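PDB 5I4Q: contact-dependent inhibitor A from Escherichia coli NC101, which acts as the toxin domain of a contact-dependent growth inhibition system, a bacterial effector probably neutralised by its partner immunity protein CdiI. Local coordinates for residues Ala61-Leu65 against Tyr76-Gln82; Glu68-Met74 against His85-Lys90. One frame throughout, in Å; residues are numbered along the deposited sequence.

Contact 1. Residues Ala61-Leu65 against Tyr76-Gln82; sequences APGYL and YNPKTGQ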
# COMPACT_ATOMS: atom_id res chain seq x y z
N ALA A 61 -37.42 -7.43 -9.80
CA ALA A 61 -38.15 -6.86 -8.68
C ALA A 61 -39.32 -5.99 -9.18
O ALA A 61 -39.15 -5.19 -10.09
CB ALA A 61 -37.25 -6.07 -7.77
N PRO A 62 -40.53 -6.16 -8.59
CA PRO A 62 -41.70 -5.50 -9.18
C PRO A 62 -41.68 -3.98 -8.96
O PRO A 62 -41.32 -3.55 -7.86
CB PRO A 62 -42.89 -6.16 -8.46
CG PRO A 62 -42.33 -7.46 -7.93
CD PRO A 62 -40.92 -7.10 -7.53
N GLY A 63 -42.02 -3.22 -10.01
CA GLY A 63 -42.00 -1.76 -9.98
C GLY A 63 -40.62 -1.12 -10.25
O GLY A 63 -40.51 0.10 -10.46
N TYR A 64 -39.57 -1.93 -10.28
CA TYR A 64 -38.21 -1.39 -10.33
C TYR A 64 -37.69 -1.39 -11.74
O TYR A 64 -38.06 -2.24 -12.53
CB TYR A 64 -37.24 -2.17 -9.40
CG TYR A 64 -37.37 -1.78 -7.94
CD1 TYR A 64 -38.24 -2.44 -7.08
CD2 TYR A 64 -36.62 -0.75 -7.41
CE1 TYR A 64 -38.37 -2.07 -5.74
CE2 TYR A 64 -36.73 -0.38 -6.09
CZ TYR A 64 -37.58 -1.06 -5.24
OH TYR A 64 -37.68 -0.65 -3.94
N LEU A 65 -36.81 -0.41 -12.01
CA LEU A 65 -36.08 -0.33 -13.28
C LEU A 65 -34.60 -0.16 -13.02
O LEU A 65 -34.19 0.35 -11.99
CB LEU A 65 -36.57 0.86 -14.10
CG LEU A 65 -38.06 0.94 -14.33
CD1 LEU A 65 -38.51 2.37 -14.60
CD2 LEU A 65 -38.40 0.00 -15.47
N TYR A 76 -34.23 1.37 -9.19
CA TYR A 76 -35.08 2.51 -8.76
C TYR A 76 -36.52 2.33 -9.21
O TYR A 76 -36.80 1.85 -10.33
CB TYR A 76 -34.56 3.78 -9.39
CG TYR A 76 -35.36 5.04 -9.16
CD1 TYR A 76 -35.33 5.67 -7.95
CD2 TYR A 76 -36.09 5.60 -10.18
CE1 TYR A 76 -36.01 6.84 -7.74
CE2 TYR A 76 -36.80 6.78 -10.00
CZ TYR A 76 -36.76 7.39 -8.77
OH TYR A 76 -37.43 8.56 -8.57
N ASN A 77 -37.42 2.65 -8.28
CA ASN A 77 -38.86 2.53 -8.47
C ASN A 77 -39.42 3.93 -8.75
O ASN A 77 -39.65 4.70 -7.81
CB ASN A 77 -39.51 1.96 -7.25
CG ASN A 77 -40.95 1.60 -7.48
OD1 ASN A 77 -41.69 2.35 -8.10
ND2 ASN A 77 -41.36 0.46 -7.01
N PRO A 78 -39.63 4.26 -10.04
CA PRO A 78 -40.14 5.61 -10.38
C PRO A 78 -41.52 5.98 -9.72
O PRO A 78 -41.79 7.14 -9.55
CB PRO A 78 -40.21 5.58 -11.90
CG PRO A 78 -40.38 4.14 -12.24
CD PRO A 78 -39.61 3.37 -11.21
N LYS A 79 -42.34 5.00 -9.35
CA LYS A 79 -43.58 5.26 -8.65
C LYS A 79 -43.33 5.66 -7.18
O LYS A 79 -43.80 6.70 -6.73
CB LYS A 79 -44.45 4.00 -8.76
CG LYS A 79 -45.83 4.07 -8.13
CD LYS A 79 -46.53 2.70 -8.22
CE LYS A 79 -47.18 2.42 -9.58
NZ LYS A 79 -48.51 3.09 -9.72
N THR A 80 -42.57 4.86 -6.43
CA THR A 80 -42.35 5.14 -5.02
C THR A 80 -41.16 6.08 -4.78
O THR A 80 -41.05 6.63 -3.72
CB THR A 80 -42.21 3.87 -4.19
OG1 THR A 80 -40.96 3.22 -4.47
CG2 THR A 80 -43.33 2.91 -4.48
N GLY A 81 -40.29 6.24 -5.75
CA GLY A 81 -39.07 7.01 -5.55
C GLY A 81 -37.96 6.25 -4.81
O GLY A 81 -36.92 6.82 -4.47
N GLN A 82 -38.16 4.96 -4.58
CA GLN A 82 -37.17 4.22 -3.79
C GLN A 82 -36.02 3.80 -4.66
O GLN A 82 -36.21 3.17 -5.70
CB GLN A 82 -37.74 2.97 -3.12
CG GLN A 82 -36.75 2.28 -2.20
CD GLN A 82 -37.37 1.13 -1.41
OE1 GLN A 82 -38.55 0.87 -1.52
NE2 GLN A 82 -36.57 0.47 -0.58
O HOH W 1 -42.71 1.65 -10.69
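Asn77 OD1 takes three donors, one of them a water shared with Gly63 O of the facing segment. That water donates to Asn77 OD1 at 2.9 Å and to Gly63 O at 2.7 Å, joining two acceptors that cannot bond directly. The backbone N of Thr80 donates to Asn77 OD1 at 3.1 Å, well above the carbonyl plane although its N-H points nearly straight at OD1, and Lys79 N adds a weak bond. Acceptance from the N three residues on defines an Asx motif at the start of the turn after strand 72-77; Gly81 and Gln82 both face Asn77, a G1 beta bulge that carries the turn into strand 82-88. Across the contact, Ala61-Tyr64 form a type II turn that leads into an antiparallel pairing. Leu65 and Tyr76 make its hydrogen-bonded pair: Leu65 N donates to Tyr76 O at 2.8 Å, and Tyr76 N returns a bond to Leu65 O at 3.0 Å. Tyr64 lays its ring against Asn77, whose CB lies over one face in a CH-pi contact, 4.0 Å from the ring centroid and 17° off its normal. With CG anti to the backbone N (chi1 -170°), Asn77 swings its amide past this ring toward Gly63, Asn77 CG ending beside Gly63 O, with the amide plane 74° from that of the Tyr64 ring. Leu65 crosses the Pro78 ring at about a right angle, its CD1 3.5 Å from Pro78 CG.

Contact 2. Residues Glu68-Met74 against His85-Lys90; sequences EGAGLEM and HIQPVK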
# COMPACT_ATOMS: atom_id res chain seq x y z
N GLU A 68 -28.83 3.66 -15.71
CA GLU A 68 -27.39 3.73 -15.82
C GLU A 68 -26.94 5.08 -16.35
O GLU A 68 -27.32 5.48 -17.44
CB GLU A 68 -26.88 2.64 -16.75
CG GLU A 68 -25.35 2.52 -16.71
CD GLU A 68 -24.83 1.27 -17.43
OE1 GLU A 68 -25.67 0.48 -17.93
OE2 GLU A 68 -23.59 1.10 -17.50
N GLY A 69 -26.10 5.76 -15.60
CA GLY A 69 -25.61 7.05 -15.97
C GLY A 69 -24.73 7.61 -14.88
O GLY A 69 -24.72 7.10 -13.79
N ALA A 70 -23.94 8.61 -15.22
CA ALA A 70 -23.01 9.25 -14.31
C ALA A 70 -22.04 8.30 -13.64
O ALA A 70 -21.62 8.51 -12.50
CB ALA A 70 -23.77 10.05 -13.27
N GLY A 71 -21.67 7.26 -14.34
CA GLY A 71 -20.73 6.30 -13.77
C GLY A 71 -21.36 5.28 -12.81
O GLY A 71 -20.67 4.54 -12.18
N LEU A 72 -22.69 5.25 -12.71
CA LEU A 72 -23.35 4.41 -11.75
C LEU A 72 -24.53 3.69 -12.38
O LEU A 72 -25.01 4.08 -13.44
CB LEU A 72 -23.87 5.25 -10.57
CG LEU A 72 -22.92 6.16 -9.82
CD1 LEU A 72 -23.66 7.34 -9.28
CD2 LEU A 72 -22.25 5.42 -8.67
N GLU A 73 -24.97 2.63 -11.69
CA GLU A 73 -26.10 1.79 -12.02
C GLU A 73 -26.93 1.80 -10.79
O GLU A 73 -26.44 1.62 -9.65
CB GLU A 73 -25.75 0.32 -12.27
CG GLU A 73 -24.72 0.08 -13.36
CD GLU A 73 -24.12 -1.35 -13.38
OE1 GLU A 73 -24.57 -2.19 -12.58
OE2 GLU A 73 -23.18 -1.61 -14.20
N MSE A 74 -28.22 1.93 -11.03
CA MSE A 74 -29.17 2.05 -9.96
C MSE A 74 -30.42 1.26 -10.29
O MSE A 74 -30.87 1.20 -11.44
CB MSE A 74 -29.48 3.53 -9.89
CG MSE A 74 -30.73 3.79 -9.12
SE MSE A 74 -30.89 5.72 -8.86
CE MSE A 74 -32.03 6.26 -10.39
N HIS A 85 -31.01 -0.11 -4.95
CA HIS A 85 -29.61 -0.42 -5.08
C HIS A 85 -28.91 0.56 -6.03
O HIS A 85 -29.43 0.89 -7.08
CB HIS A 85 -29.43 -1.82 -5.59
CG HIS A 85 -28.00 -2.24 -5.70
ND1 HIS A 85 -27.36 -2.39 -6.91
CD2 HIS A 85 -27.09 -2.55 -4.75
CE1 HIS A 85 -26.11 -2.76 -6.70
NE2 HIS A 85 -25.93 -2.87 -5.39
N ILE A 86 -27.70 0.99 -5.65
CA ILE A 86 -26.89 1.87 -6.44
C ILE A 86 -25.40 1.51 -6.18
O ILE A 86 -25.01 1.29 -5.05
CB ILE A 86 -27.20 3.33 -6.09
CG1 ILE A 86 -26.41 4.29 -6.97
CG2 ILE A 86 -26.95 3.61 -4.64
CD1 ILE A 86 -27.08 5.65 -7.15
N GLN A 87 -24.61 1.42 -7.25
CA GLN A 87 -23.17 1.15 -7.19
C GLN A 87 -22.48 1.65 -8.47
O GLN A 87 -23.18 1.89 -9.49
CB GLN A 87 -22.90 -0.34 -7.02
CG GLN A 87 -23.08 -1.18 -8.26
CD GLN A 87 -22.50 -2.61 -8.10
OE1 GLN A 87 -21.41 -2.83 -7.55
NE2 GLN A 87 -23.21 -3.54 -8.63
N PRO A 88 -21.14 1.81 -8.44
CA PRO A 88 -20.42 2.21 -9.68
C PRO A 88 -20.53 1.15 -10.76
O PRO A 88 -20.76 -0.01 -10.44
CB PRO A 88 -18.97 2.43 -9.19
CG PRO A 88 -19.12 2.75 -7.72
CD PRO A 88 -20.21 1.80 -7.30
N VAL A 89 -20.45 1.51 -12.02
CA VAL A 89 -20.54 0.48 -13.06
C VAL A 89 -19.35 -0.46 -13.00
O VAL A 89 -18.32 -0.11 -12.43
CB VAL A 89 -20.62 1.07 -14.48
CG1 VAL A 89 -21.91 1.87 -14.64
CG2 VAL A 89 -19.39 1.93 -14.82
N LYS A 90 -19.49 -1.62 -13.61
CA LYS A 90 -18.40 -2.57 -13.69
C LYS A 90 -17.19 -1.93 -14.36
O LYS A 90 -17.31 -1.24 -15.36
CB LYS A 90 -18.86 -3.83 -14.44
CG LYS A 90 -17.88 -4.99 -14.32
CD LYS A 90 -18.21 -6.11 -15.28
CE LYS A 90 -17.19 -7.21 -15.16
NZ LYS A 90 -17.60 -8.34 -16.03
O HOH W 2 -27.59 -1.47 -9.22
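Glu73 and Gln87 exchange two backbone hydrogen bonds, the evidence for an antiparallel register: Glu73 N to Gln87 O measures 2.9 Å and Gln87 N to Glu73 O 3.0 Å. A third backbone bond, Val89 N to Gly71 O at 3.0 Å, carries the pairing past Pro88. CA-H...O contacts supplement the ladder, the shortest from Met74 CA to His85 O at 3.1 Å. Apolar contacts gather where Met74 and Ile86 share a face of the sheet: the selenium SE of Met74, a selenomethionine, lies 4.2 Å from Ile86 CD1, their side chains meeting at a slant, and Leu72 CD1 approaches the same methyl. Helix 40-48 covers Leu72 and Met74, while Leu32 of helix 26-34 packs on Ile86. Around Val89 the packing mixes polar and apolar groups. Its CG1, anti to the carbonyl carbon (chi1 -64°), sits 3.6 Å from Glu73 CG and 3.4 Å from Glu68 OE2, crossing both glutamate chains at about right angles. Both carboxylates have salt bridges to Arg66, and Glu73 OE1 also bonds to Tyr81 OH of the CdiI chain. His85 NE2 is hydrogen-bonded to Asp84 OD2 of that chain, so this strand, outermost in the sheet within the chain, is part of the immunity-protein interface. With the axes of strands 72-74 and 85-88 4.6 Å apart and 166° between their directions, this is the open end of the antiparallel beta hairpin of strands 72-77 and 82-88.

From the N terminus, the chain first forms the three-stranded sheet and helices 26-34 and 40-48, then strand 53-56, turns through Ala61-Tyr64 and enters strand 65-69 at Leu65. A tight type I' turn then sends it back as strand 72-77, where contact 1 closes the first loop by bringing Tyr76-Gln82 beside Ala61-Leu65. The next turn opens strand 82-88, and contact 2 closes a second loop as His85-Lys90 returns to Glu68-Met74. Their four segments alternate in sequence, so the closures cross. Strand 72-77 serves both, with its late residues paired to strand 65-69 in contact 1 and its early residues to strand 82-88 in contact 2. Their centres lie about 16 Å apart, toward opposite ends of this shared strand in one antiparallel sheet.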